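Local structure of terminal oxygenase component of carbazole 1,9a-dioxygenase (Nocardioides aromaticivorans, 3GCF) at residues 140-143 with 148-151; 35-40 with 287-292; 220-225 with 374-379; 47-52 with 84-89. The protein serves as the terminal oxygenase of carbazole 1,9a-dioxygenase, probably passing electrons from its Rieske [2Fe-2S] cluster to a nonheme iron that activates dioxygen for angular attack on carbazole. All blocks are in the same frame, centred on the assembly; numbering follows the deposited sequence.

Contact 1 (140-143 with 148-151)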
loop_
_atom_site.group_PDB
_atom_site.type_symbol
_atom_site.label_atom_id
_atom_site.label_comp_id
_atom_site.label_asym_id
_atom_site.label_seq_id
_atom_site.Cartn_x
_atom_site.Cartn_y
_atom_site.Cartn_z
ATOM N N PHE A 140 28.996 -2.552 15.041
ATOM C CA PHE A 140 28.054 -3.411 15.748
ATOM C C PHE A 140 27.349 -2.598 16.824
ATOM O O PHE A 140 27.948 -1.715 17.443
ATOM C CB PHE A 140 28.785 -4.595 16.388
ATOM C CG PHE A 140 29.345 -5.574 15.392
ATOM C CD1 PHE A 140 28.535 -6.556 14.831
ATOM C CD2 PHE A 140 30.677 -5.493 14.990
ATOM C CE1 PHE A 140 29.040 -7.444 13.881
ATOM C CE2 PHE A 140 31.195 -6.379 14.038
ATOM C CZ PHE A 140 30.373 -7.357 13.481
ATOM N N VAL A 141 26.072 -2.895 17.031
ATOM C CA VAL A 141 25.264 -2.211 18.029
ATOM C C VAL A 141 24.612 -3.268 18.912
ATOM O O VAL A 141 24.120 -4.283 18.414
ATOM C CB VAL A 141 24.147 -1.374 17.361
ATOM C CG1 VAL A 141 23.299 -0.698 18.423
ATOM C CG2 VAL A 141 24.754 -0.340 16.425
ATOM N N PHE A 142 24.606 -3.042 20.222
ATOM C CA PHE A 142 23.999 -4.005 21.124
ATOM C C PHE A 142 22.531 -3.653 21.335
ATOM O O PHE A 142 22.208 -2.599 21.883
ATOM C CB PHE A 142 24.731 -4.024 22.466
ATOM C CG PHE A 142 24.357 -5.192 23.336
ATOM C CD1 PHE A 142 24.901 -6.452 23.101
ATOM C CD2 PHE A 142 23.424 -5.045 24.356
ATOM C CE1 PHE A 142 24.521 -7.553 23.867
ATOM C CE2 PHE A 142 23.033 -6.141 25.130
ATOM C CZ PHE A 142 23.585 -7.401 24.882
ATOM N N ILE A 143 21.644 -4.535 20.886
ATOM C CA ILE A 143 20.206 -4.324 21.016
ATOM C C ILE A 143 19.668 -5.186 22.157
ATOM O O ILE A 143 19.909 -6.392 22.194
ATOM C CB ILE A 143 19.459 -4.728 19.719
ATOM C CG1 ILE A 143 20.106 -4.060 18.500
ATOM C CG2 ILE A 143 17.992 -4.339 19.824
ATOM C CD1 ILE A 143 20.009 -2.551 18.487
ATOM N N PRO A 148 25.701 -5.238 27.795
ATOM C CA PRO A 148 26.357 -5.988 26.727
ATOM C C PRO A 148 27.409 -6.978 27.205
ATOM O O PRO A 148 28.101 -6.741 28.193
ATOM C CB PRO A 148 26.950 -4.886 25.854
ATOM C CG PRO A 148 27.265 -3.805 26.848
ATOM C CD PRO A 148 26.041 -3.804 27.730
ATOM N N HIS A 149 27.502 -8.103 26.504
ATOM C CA HIS A 149 28.499 -9.119 26.807
ATOM C C HIS A 149 29.541 -8.974 25.698
ATOM O O HIS A 149 29.408 -8.108 24.834
ATOM C CB HIS A 149 27.881 -10.520 26.783
ATOM C CG HIS A 149 27.013 -10.778 25.589
ATOM N ND1 HIS A 149 25.639 -10.680 25.633
ATOM C CD2 HIS A 149 27.328 -11.080 24.307
ATOM C CE1 HIS A 149 25.145 -10.909 24.429
ATOM N NE2 HIS A 149 26.149 -11.153 23.606
ATOM N N ALA A 150 30.569 -9.815 25.718
ATOM C CA ALA A 150 31.629 -9.752 24.720
ATOM C C ALA A 150 31.104 -9.933 23.302
ATOM O O ALA A 150 30.321 -10.844 23.033
ATOM C CB ALA A 150 32.688 -10.808 25.019
ATOM N N LEU A 151 31.552 -9.063 22.400
ATOM C CA LEU A 151 31.150 -9.106 20.999
ATOM C C LEU A 151 31.430 -10.473 20.373
ATOM O O LEU A 151 30.630 -10.975 19.579
ATOM C CB LEU A 151 31.900 -8.022 20.205
ATOM C CG LEU A 151 31.705 -8.004 18.683
ATOM C CD1 LEU A 151 30.242 -7.762 18.368
ATOM C CD2 LEU A 151 32.575 -6.922 18.047
#

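Contact 2 (35-40 with 287-292)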
loop_
_atom_site.group_PDB
_atom_site.type_symbol
_atom_site.label_atom_id
_atom_site.label_comp_id
_atom_site.label_asym_id
_atom_site.label_seq_id
_atom_site.Cartn_x
_atom_site.Cartn_y
_atom_site.Cartn_z
ATOM N N TRP A 35 24.651 -8.672 19.912
ATOM C CA TRP A 35 25.245 -7.643 19.081
ATOM C C TRP A 35 24.765 -7.929 17.657
ATOM O O TRP A 35 24.603 -9.093 17.274
ATOM C CB TRP A 35 26.770 -7.726 19.107
ATOM C CG TRP A 35 27.411 -7.279 20.380
ATOM C CD1 TRP A 35 27.788 -8.063 21.433
ATOM C CD2 TRP A 35 27.782 -5.940 20.723
ATOM N NE1 TRP A 35 28.380 -7.295 22.408
ATOM C CE2 TRP A 35 28.386 -5.986 21.999
ATOM C CE3 TRP A 35 27.662 -4.700 20.072
ATOM C CZ2 TRP A 35 28.873 -4.839 22.642
ATOM C CZ3 TRP A 35 28.147 -3.558 20.713
ATOM C CH2 TRP A 35 28.746 -3.639 21.986
ATOM N N HIS A 36 24.532 -6.871 16.886
ATOM C CA HIS A 36 24.094 -6.993 15.494
ATOM C C HIS A 36 24.781 -5.896 14.688
ATOM O O HIS A 36 24.953 -4.784 15.175
ATOM C CB HIS A 36 22.576 -6.798 15.376
ATOM C CG HIS A 36 21.766 -7.935 15.915
ATOM N ND1 HIS A 36 21.628 -9.133 15.248
ATOM C CD2 HIS A 36 21.035 -8.049 17.050
ATOM C CE1 HIS A 36 20.847 -9.937 15.949
ATOM N NE2 HIS A 36 20.473 -9.304 17.047
ATOM N N PRO A 37 25.199 -6.196 13.448
ATOM C CA PRO A 37 25.854 -5.160 12.645
ATOM C C PRO A 37 24.825 -4.118 12.207
ATOM O O PRO A 37 23.670 -4.451 11.942
ATOM C CB PRO A 37 26.423 -5.945 11.465
ATOM C CG PRO A 37 25.452 -7.089 11.320
ATOM C CD PRO A 37 25.221 -7.496 12.755
ATOM N N ALA A 38 25.246 -2.860 12.133
ATOM C CA ALA A 38 24.355 -1.778 11.729
ATOM C C ALA A 38 24.817 -1.146 10.423
ATOM O O ALA A 38 24.010 -0.748 9.587
ATOM C CB ALA A 38 24.304 -0.707 12.822
ATOM N N ALA A 39 26.127 -1.061 10.253
ATOM C CA ALA A 39 26.688 -0.438 9.071
ATOM C C ALA A 39 28.175 -0.714 9.029
ATOM O O ALA A 39 28.717 -1.383 9.907
ATOM C CB ALA A 39 26.449 1.067 9.133
ATOM N N PHE A 40 28.832 -0.191 8.001
ATOM C CA PHE A 40 30.269 -0.346 7.874
ATOM C C PHE A 40 30.904 0.930 8.397
ATOM O O PHE A 40 30.377 2.026 8.197
ATOM C CB PHE A 40 30.641 -0.601 6.417
ATOM C CG PHE A 40 30.249 -1.964 5.947
ATOM C CD1 PHE A 40 31.043 -3.068 6.246
ATOM C CD2 PHE A 40 29.041 -2.164 5.283
ATOM C CE1 PHE A 40 30.638 -4.356 5.897
ATOM C CE2 PHE A 40 28.626 -3.448 4.931
ATOM C CZ PHE A 40 29.424 -4.545 5.239
ATOM N N TYR A 287 31.039 -14.216 5.223
ATOM C CA TYR A 287 30.170 -14.134 6.387
ATOM C C TYR A 287 28.892 -13.428 5.960
ATOM O O TYR A 287 28.919 -12.548 5.098
ATOM C CB TYR A 287 30.845 -13.328 7.503
ATOM C CG TYR A 287 32.090 -13.971 8.076
ATOM C CD1 TYR A 287 32.001 -15.030 8.985
ATOM C CD2 TYR A 287 33.361 -13.529 7.702
ATOM C CE1 TYR A 287 33.156 -15.635 9.512
ATOM C CE2 TYR A 287 34.522 -14.126 8.221
ATOM C CZ TYR A 287 34.409 -15.176 9.124
ATOM O OH TYR A 287 35.548 -15.764 9.631
ATOM N N GLU A 288 27.771 -13.814 6.556
ATOM C CA GLU A 288 26.505 -13.186 6.233
ATOM C C GLU A 288 25.698 -12.944 7.493
ATOM O O GLU A 288 25.654 -13.793 8.390
ATOM C CB GLU A 288 25.695 -14.053 5.261
ATOM C CG GLU A 288 26.432 -14.414 3.974
ATOM C CD GLU A 288 25.500 -14.885 2.869
ATOM O OE1 GLU A 288 24.441 -15.477 3.173
ATOM O OE2 GLU A 288 25.838 -14.668 1.687
ATOM N N PHE A 289 25.080 -11.769 7.564
ATOM C CA PHE A 289 24.233 -11.401 8.694
ATOM C C PHE A 289 22.861 -11.091 8.108
ATOM O O PHE A 289 22.755 -10.648 6.961
ATOM C CB PHE A 289 24.768 -10.159 9.414
ATOM C CG PHE A 289 26.158 -10.317 9.967
ATOM C CD1 PHE A 289 27.266 -10.309 9.126
ATOM C CD2 PHE A 289 26.362 -10.442 11.337
ATOM C CE1 PHE A 289 28.558 -10.417 9.644
ATOM C CE2 PHE A 289 27.651 -10.550 11.864
ATOM C CZ PHE A 289 28.749 -10.537 11.018
ATOM N N TYR A 290 21.816 -11.327 8.890
ATOM C CA TYR A 290 20.457 -11.081 8.429
ATOM C C TYR A 290 19.719 -10.372 9.556
ATOM O O TYR A 290 18.850 -10.943 10.203
ATOM C CB TYR A 290 19.782 -12.415 8.083
ATOM C CG TYR A 290 20.690 -13.394 7.345
ATOM C CD1 TYR A 290 21.593 -14.194 8.041
ATOM C CD2 TYR A 290 20.645 -13.515 5.953
ATOM C CE1 TYR A 290 22.432 -15.096 7.375
ATOM C CE2 TYR A 290 21.479 -14.411 5.272
ATOM C CZ TYR A 290 22.370 -15.203 5.994
ATOM O OH TYR A 290 23.184 -16.109 5.343
ATOM N N VAL A 291 20.082 -9.116 9.782
ATOM C CA VAL A 291 19.502 -8.326 10.858
ATOM C C VAL A 291 18.080 -7.879 10.562
ATOM O O VAL A 291 17.819 -7.214 9.565
ATOM C CB VAL A 291 20.379 -7.091 11.154
ATOM C CG1 VAL A 291 19.936 -6.427 12.460
ATOM C CG2 VAL A 291 21.845 -7.510 11.234
ATOM N N PRO A 292 17.136 -8.246 11.433
ATOM C CA PRO A 292 15.740 -7.857 11.221
ATOM C C PRO A 292 15.587 -6.334 11.171
ATOM O O PRO A 292 16.215 -5.613 11.946
ATOM C CB PRO A 292 15.018 -8.451 12.437
ATOM C CG PRO A 292 15.923 -9.559 12.889
ATOM C CD PRO A 292 17.291 -8.976 12.702
#

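Contact 3 (220-225 with 374-379)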
loop_
_atom_site.group_PDB
_atom_site.type_symbol
_atom_site.label_atom_id
_atom_site.label_comp_id
_atom_site.label_asym_id
_atom_site.label_seq_id
_atom_site.Cartn_x
_atom_site.Cartn_y
_atom_site.Cartn_z
ATOM N N VAL A 220 26.688 -29.656 16.446
ATOM C CA VAL A 220 26.138 -28.554 17.216
ATOM C C VAL A 220 27.138 -28.104 18.278
ATOM O O VAL A 220 27.628 -28.910 19.063
ATOM C CB VAL A 220 24.823 -28.971 17.904
ATOM C CG1 VAL A 220 24.246 -27.801 18.685
ATOM C CG2 VAL A 220 23.827 -29.449 16.862
ATOM N N TYR A 221 27.458 -26.815 18.274
ATOM C CA TYR A 221 28.379 -26.243 19.247
ATOM C C TYR A 221 27.524 -25.492 20.246
ATOM O O TYR A 221 27.034 -24.400 19.959
ATOM C CB TYR A 221 29.354 -25.288 18.560
ATOM C CG TYR A 221 30.407 -26.001 17.746
ATOM C CD1 TYR A 221 31.489 -26.619 18.368
ATOM C CD2 TYR A 221 30.293 -26.110 16.361
ATOM C CE1 TYR A 221 32.433 -27.334 17.634
ATOM C CE2 TYR A 221 31.232 -26.826 15.615
ATOM C CZ TYR A 221 32.297 -27.435 16.261
ATOM O OH TYR A 221 33.228 -28.147 15.543
ATOM N N ASP A 222 27.334 -26.087 21.417
ATOM C CA ASP A 222 26.504 -25.480 22.445
ATOM C C ASP A 222 27.191 -25.477 23.808
ATOM O O ASP A 222 26.556 -25.674 24.841
ATOM C CB ASP A 222 25.172 -26.230 22.503
ATOM C CG ASP A 222 24.201 -25.630 23.492
ATOM O OD1 ASP A 222 24.285 -24.410 23.750
ATOM O OD2 ASP A 222 23.341 -26.382 23.997
ATOM N N GLU A 223 28.498 -25.251 23.797
ATOM C CA GLU A 223 29.285 -25.204 25.023
ATOM C C GLU A 223 29.890 -23.809 25.115
ATOM O O GLU A 223 30.888 -23.517 24.460
ATOM C CB GLU A 223 30.400 -26.252 24.971
ATOM C CG GLU A 223 31.144 -26.431 26.283
ATOM C CD GLU A 223 32.282 -27.432 26.180
ATOM O OE1 GLU A 223 33.280 -27.139 25.480
ATOM O OE2 GLU A 223 32.173 -28.517 26.798
ATOM N N ASN A 224 29.290 -22.949 25.932
ATOM C CA ASN A 224 29.769 -21.573 26.063
ATOM C C ASN A 224 29.397 -20.858 24.766
ATOM O O ASN A 224 28.471 -21.280 24.070
ATOM C CB ASN A 224 31.291 -21.537 26.264
ATOM C CG ASN A 224 31.719 -22.048 27.632
ATOM O OD1 ASN A 224 32.865 -22.456 27.820
ATOM N ND2 ASN A 224 30.802 -22.014 28.599
ATOM N N TRP A 225 30.108 -19.784 24.442
ATOM C CA TRP A 225 29.832 -19.035 23.222
ATOM C C TRP A 225 31.093 -18.890 22.379
ATOM O O TRP A 225 32.202 -18.918 22.902
ATOM C CB TRP A 225 29.276 -17.648 23.555
ATOM C CG TRP A 225 27.996 -17.666 24.337
ATOM C CD1 TRP A 225 27.863 -17.671 25.699
ATOM C CD2 TRP A 225 26.665 -17.679 23.804
ATOM N NE1 TRP A 225 26.530 -17.684 26.044
ATOM C CE2 TRP A 225 25.774 -17.689 24.902
ATOM C CE3 TRP A 225 26.139 -17.686 22.507
ATOM C CZ2 TRP A 225 24.384 -17.703 24.740
ATOM C CZ3 TRP A 225 24.756 -17.703 22.346
ATOM C CH2 TRP A 225 23.895 -17.710 23.460
ATOM N N SER A 374 16.111 -21.477 19.448
ATOM C CA SER A 374 14.956 -21.413 20.326
ATOM C C SER A 374 15.398 -21.594 21.777
ATOM O O SER A 374 14.867 -20.946 22.678
ATOM C CB SER A 374 13.954 -22.504 19.945
ATOM O OG SER A 374 12.826 -22.498 20.800
ATOM N N GLU A 375 16.384 -22.458 21.996
ATOM C CA GLU A 375 16.886 -22.724 23.343
ATOM C C GLU A 375 17.940 -21.739 23.842
ATOM O O GLU A 375 18.049 -21.515 25.044
ATOM C CB GLU A 375 17.498 -24.128 23.425
ATOM C CG GLU A 375 16.640 -25.245 22.870
ATOM C CD GLU A 375 17.365 -26.586 22.873
ATOM O OE1 GLU A 375 18.577 -26.613 22.548
ATOM O OE2 GLU A 375 16.720 -27.613 23.186
ATOM N N ARG A 376 18.713 -21.147 22.937
ATOM C CA ARG A 376 19.778 -20.248 23.367
ATOM C C ARG A 376 19.661 -18.766 23.024
ATOM O O ARG A 376 20.467 -17.967 23.505
ATOM C CB ARG A 376 21.118 -20.774 22.854
ATOM C CG ARG A 376 21.388 -22.224 23.204
ATOM C CD ARG A 376 21.701 -22.408 24.678
ATOM N NE ARG A 376 21.835 -23.822 25.009
ATOM C CZ ARG A 376 22.297 -24.284 26.168
ATOM N NH1 ARG A 376 22.680 -23.443 27.122
ATOM N NH2 ARG A 376 22.370 -25.594 26.376
ATOM N N GLY A 377 18.699 -18.392 22.185
ATOM C CA GLY A 377 18.549 -16.980 21.867
ATOM C C GLY A 377 18.417 -16.252 23.192
ATOM O O GLY A 377 17.553 -16.596 23.988
ATOM N N ARG A 378 19.265 -15.261 23.449
ATOM C CA ARG A 378 19.216 -14.549 24.725
ATOM C C ARG A 378 17.920 -13.803 25.010
ATOM O O ARG A 378 17.503 -13.699 26.161
ATOM C CB ARG A 378 20.393 -13.584 24.841
ATOM C CG ARG A 378 21.722 -14.257 25.144
ATOM C CD ARG A 378 22.833 -13.250 24.974
ATOM N NE ARG A 378 24.169 -13.812 25.120
ATOM C CZ ARG A 378 24.802 -13.951 26.279
ATOM N NH1 ARG A 378 24.217 -13.577 27.410
ATOM N NH2 ARG A 378 26.034 -14.435 26.302
ATOM N N GLY A 379 17.283 -13.278 23.973
ATOM C CA GLY A 379 16.041 -12.561 24.180
ATOM C C GLY A 379 15.167 -12.624 22.949
ATOM O O GLY A 379 15.666 -12.565 21.826
#

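Contact 4 (47-52 with 84-89)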
loop_
_atom_site.group_PDB
_atom_site.type_symbol
_atom_site.label_atom_id
_atom_site.label_comp_id
_atom_site.label_asym_id
_atom_site.label_seq_id
_atom_site.Cartn_x
_atom_site.Cartn_y
_atom_site.Cartn_z
ATOM N N GLY A 47 31.233 13.688 12.022
ATOM C CA GLY A 47 30.083 14.562 11.857
ATOM C C GLY A 47 29.012 14.094 10.883
ATOM O O GLY A 47 27.996 14.766 10.695
ATOM N N GLU A 48 29.224 12.940 10.262
ATOM C CA GLU A 48 28.261 12.410 9.308
ATOM C C GLU A 48 27.192 11.577 10.021
ATOM O O GLU A 48 27.423 11.061 11.112
ATOM C CB GLU A 48 29.002 11.580 8.251
ATOM C CG GLU A 48 28.116 10.739 7.344
ATOM C CD GLU A 48 28.857 10.220 6.119
ATOM O OE1 GLU A 48 30.089 10.013 6.205
ATOM O OE2 GLU A 48 28.201 10.008 5.075
ATOM N N PHE A 49 26.020 11.460 9.406
ATOM C CA PHE A 49 24.920 10.695 9.991
ATOM C C PHE A 49 24.461 9.541 9.105
ATOM O O PHE A 49 24.461 9.644 7.878
ATOM C CB PHE A 49 23.719 11.607 10.247
ATOM C CG PHE A 49 23.932 12.601 11.344
ATOM C CD1 PHE A 49 23.757 12.235 12.670
ATOM C CD2 PHE A 49 24.299 13.909 11.051
ATOM C CE1 PHE A 49 23.943 13.159 13.694
ATOM C CE2 PHE A 49 24.488 14.841 12.066
ATOM C CZ PHE A 49 24.309 14.467 13.391
ATOM N N VAL A 50 24.072 8.443 9.741
ATOM C CA VAL A 50 23.563 7.280 9.025
ATOM C C VAL A 50 22.418 6.727 9.849
ATOM O O VAL A 50 22.593 6.386 11.020
ATOM C CB VAL A 50 24.624 6.178 8.850
ATOM C CG1 VAL A 50 23.980 4.952 8.210
ATOM C CG2 VAL A 50 25.769 6.687 7.977
ATOM N N ALA A 51 21.239 6.654 9.243
ATOM C CA ALA A 51 20.075 6.149 9.949
ATOM C C ALA A 51 19.851 4.676 9.628
ATOM O O ALA A 51 19.904 4.272 8.468
ATOM C CB ALA A 51 18.837 6.966 9.570
ATOM N N VAL A 52 19.611 3.878 10.660
ATOM C CA VAL A 52 19.361 2.459 10.471
ATOM C C VAL A 52 18.175 2.024 11.325
ATOM O O VAL A 52 17.808 2.697 12.290
ATOM C CB VAL A 52 20.598 1.589 10.858
ATOM C CG1 VAL A 52 21.819 2.022 10.059
ATOM C CG2 VAL A 52 20.864 1.689 12.354
ATOM N N LYS A 84 15.306 12.995 9.816
ATOM C CA LYS A 84 14.586 13.812 8.837
ATOM C C LYS A 84 15.484 14.988 8.451
ATOM O O LYS A 84 15.476 15.436 7.307
ATOM C CB LYS A 84 13.279 14.365 9.424
ATOM C CG LYS A 84 12.200 13.322 9.675
ATOM C CD LYS A 84 11.561 12.829 8.379
ATOM C CE LYS A 84 10.464 11.803 8.674
ATOM N NZ LYS A 84 9.589 11.530 7.494
ATOM N N GLU A 85 16.246 15.485 9.425
ATOM C CA GLU A 85 17.157 16.610 9.226
ATOM C C GLU A 85 18.091 16.633 10.436
ATOM O O GLU A 85 17.935 17.446 11.348
ATOM C CB GLU A 85 16.366 17.921 9.131
ATOM C CG GLU A 85 17.221 19.166 8.892
ATOM C CD GLU A 85 16.391 20.437 8.750
ATOM O OE1 GLU A 85 15.776 20.646 7.685
ATOM O OE2 GLU A 85 16.347 21.229 9.711
ATOM N N PRO A 86 19.079 15.725 10.456
ATOM C CA PRO A 86 20.041 15.618 11.558
ATOM C C PRO A 86 20.902 16.859 11.737
ATOM O O PRO A 86 21.464 17.380 10.777
ATOM C CB PRO A 86 20.846 14.374 11.184
ATOM C CG PRO A 86 20.867 14.442 9.684
ATOM C CD PRO A 86 19.449 14.833 9.340
ATOM N N LEU A 87 20.997 17.332 12.974
ATOM C CA LEU A 87 21.774 18.525 13.270
ATOM C C LEU A 87 22.771 18.306 14.391
ATOM O O LEU A 87 22.504 17.578 15.345
ATOM C CB LEU A 87 20.839 19.677 13.663
ATOM C CG LEU A 87 19.824 20.172 12.633
ATOM C CD1 LEU A 87 18.875 21.148 13.303
ATOM C CD2 LEU A 87 20.543 20.844 11.463
ATOM N N CYS A 88 23.932 18.936 14.264
ATOM C CA CYS A 88 24.961 18.846 15.287
ATOM C C CYS A 88 25.686 20.178 15.366
ATOM O O CYS A 88 26.328 20.600 14.404
ATOM C CB CYS A 88 25.966 17.738 14.976
ATOM S SG CYS A 88 27.299 17.666 16.213
ATOM N N PHE A 89 25.582 20.843 16.508
ATOM C CA PHE A 89 26.242 22.129 16.675
ATOM C C PHE A 89 27.431 22.009 17.613
ATOM O O PHE A 89 28.159 22.970 17.836
ATOM C CB PHE A 89 25.242 23.160 17.185
ATOM C CG PHE A 89 24.118 23.417 16.226
ATOM C CD1 PHE A 89 24.336 24.148 15.062
ATOM C CD2 PHE A 89 22.852 22.893 16.464
ATOM C CE1 PHE A 89 23.306 24.351 14.146
ATOM C CE2 PHE A 89 21.816 23.090 15.558
ATOM C CZ PHE A 89 22.041 23.819 14.396
#

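Contact 1 (140-143 with 148-151)
Where strand 138-143 ends, the loop that follows folds back over it, and two rings of the strand, Phe140 and Phe142, meet Leu151 and the Pro148-His149 pair. Pro148 sits squarely over one face of Phe142: its CA is 3.5 Å from the ring centroid and only 9° off the ring normal, a CH-pi contact, while its CB covers the root of the ring, 3.6 Å from Phe142 CG. The far end of the same ring is turned edge-on into His149. The imidazole presents its face, the planes stand at 84°, and Phe142 CE1 comes within 3.5 Å of His149 CE1 in an offset edge-to-face pair. His149 reaches this place with CG between its backbone N and carbonyl carbon (chi1 47°), and its NE2 is hydrogen-bonded to Asp154. Phe140 and Phe142, two residues apart in a six-stranded antiparallel sheet, direct their side chains to the same side, whereas Val141 between them points away from the loop. On the neighbouring strand 34-40, Trp35 meets both Phe142 and His149 edge-to-face and donates from NE1 to the carbonyl of His149. Further along, Leu151 CD1 lies over the face of Phe140, toward its rim and 3.8 Å from Phe140 CG, and Leu151 CD2 approaches Phe140 CD2 at 3.9 Å.

Contact 2 (35-40 with 287-292)
Pro37 packs its ring against both Phe289 and Val291 where two antiparallel sheets meet, strand 35-40 coming from the Rieske-type sheet and strand 287-292 from the Bet v 1-like catalytic part. The segments cross almost perpendicularly, at -91°, with axes 7.6 Å apart, and no hydrogen bond links them. The pyrrolidine ring lies over one face of Phe289, displaced to its CG-CD2 side, where Pro37 CD and Phe289 CD2 are 3.5 Å apart. Val291 divides its two methyls between consecutive residues of the other strand: CG1, anti to the backbone N (chi1 -168°), meets His36 CB at 4.0 Å, while CG2 lies 3.6 Å from both Pro37 CG and Pro37 O. An alanine in place of Phe289 would remove the aromatic face under Pro37, and the proline ring would probably be left with a gap beneath it. Around this first shell, Phe301 on the adjacent strand 298-307 touches Pro37, Phe289 and Val291 alike, and His36 is held by a bond from its NE2 to the carbonyl of Phe31. A classic beta bulge follows, Ala38 and Ala39 both facing Val139. On the far side of strand 287-292, Tyr290 OH donates to the anti lone pair of Glu288 OE1 at 2.6 Å.

Contact 3 (220-225 with 374-379)
Asp222 OD2 and Arg376 NH2 form a salt bridge at 2.7 Å, although as a hydrogen bond it is weak, the angle at the proton being only 116°. The reason lies in how the flat groups are turned. The carboxylate and guanidinium planes stand 72° apart, and Asp222 OD1 hangs over the face of the guanidinium, so the pair does not match side by side as a two-pronged bridge would; attraction between the charges probably does most of the work. Arg376 gets there by a bend in its chain at the CB-CG bond, which swings the guanidinium toward the aspartate. Asp222 OD1 has a second cationic partner, Lys227, which also makes a cation-pi contact with Trp225.

Trp225 carries the other half of the contact. The guanidinium of Arg378 stacks nearly flat on its indole, planes 23° apart, with Arg378 CZ 4.5 Å from the centroid of the five-membered ring and off-centre. Arg378 NH2 lies over the face of the indole, displaced toward the rim at the pyrrole nitrogen, 3.3 Å from Trp225 NE1; both are donors, and the closeness follows from stacking. That NH2 also joins Glu153 in a salt bridge, which is likely to steady the stacked group. At the six-membered end, Trp225 CH2 meets the carbonyl oxygen of Arg376 in the ring plane at 3.4 Å. Gly377 is where the chain leaves helix 364-376, and the contact thus ties the end of this C-terminal helix to the loop after edge strand 218-221, consistent with the helix-on-sheet packing of a Bet v 1-like fold.

Contact 4 (47-52 with 84-89)
Phe49 reaches from strand 49-54 to the loop 84-89, and Pro86 accompanies its side chain from the start. Phe49 CB lies 4.1 Å from both Pro86 CB and Pro86 CG. At Phe49 CG, Pro86 CB is nearer, 3.6 Å, and at Phe49 CD2 nearer still, 3.5 Å; this methylene sits over one face of the ring, 16° off the normal, in a CH-pi contact. CE2 still runs above Pro86 CB, whereas the tip, Phe49 CZ, has passed the proline and meets Cys88 CB at 4.0 Å, close to the ring plane. The ring is brought over Pro86 with CG anti to the carbonyl carbon (chi1 -69°), and its own sheet supports it through Leu60 and Thr62 of strand 57-64. Leu87 turns its side chain away from Phe49 and packs on Arg194 of the second subunit; the Leu87 side chain is about 9 Å from the [2Fe-2S] cluster. A serine at Phe49 would strip away the ring, and the Pro86-Cys88 loop would probably lose its cover on the strand side. With no hydrogen bond across the segments, the join between this edge strand and the loop near the Rieske cluster depends on shape and apolar contact.

Overall arrangement
Contacts 1 and 2 are buried and mostly apolar, and they rest on adjacent strands of one sheet, 138-143 in contact 1 and 34-40 in contact 2: the backbone pairing of Val141 with His36 links them directly. Contact 1 closes a short local turn, whereas contact 2 joins sheets distant in sequence. Contacts 3 and 4 lie at the surface, about 36 Å apart between centres, and differ in chemistry: 220-225 with 374-379 relies on charge and guanidinium stacking, 47-52 with 84-89 on a single phenyl ring. Contact 4 reaches the same sheet as contacts 1 and 2 from its opposite edge strand, and Val52 packs on Ala38. Contact 3 adjoins contact 1 where Arg378 packs against His149.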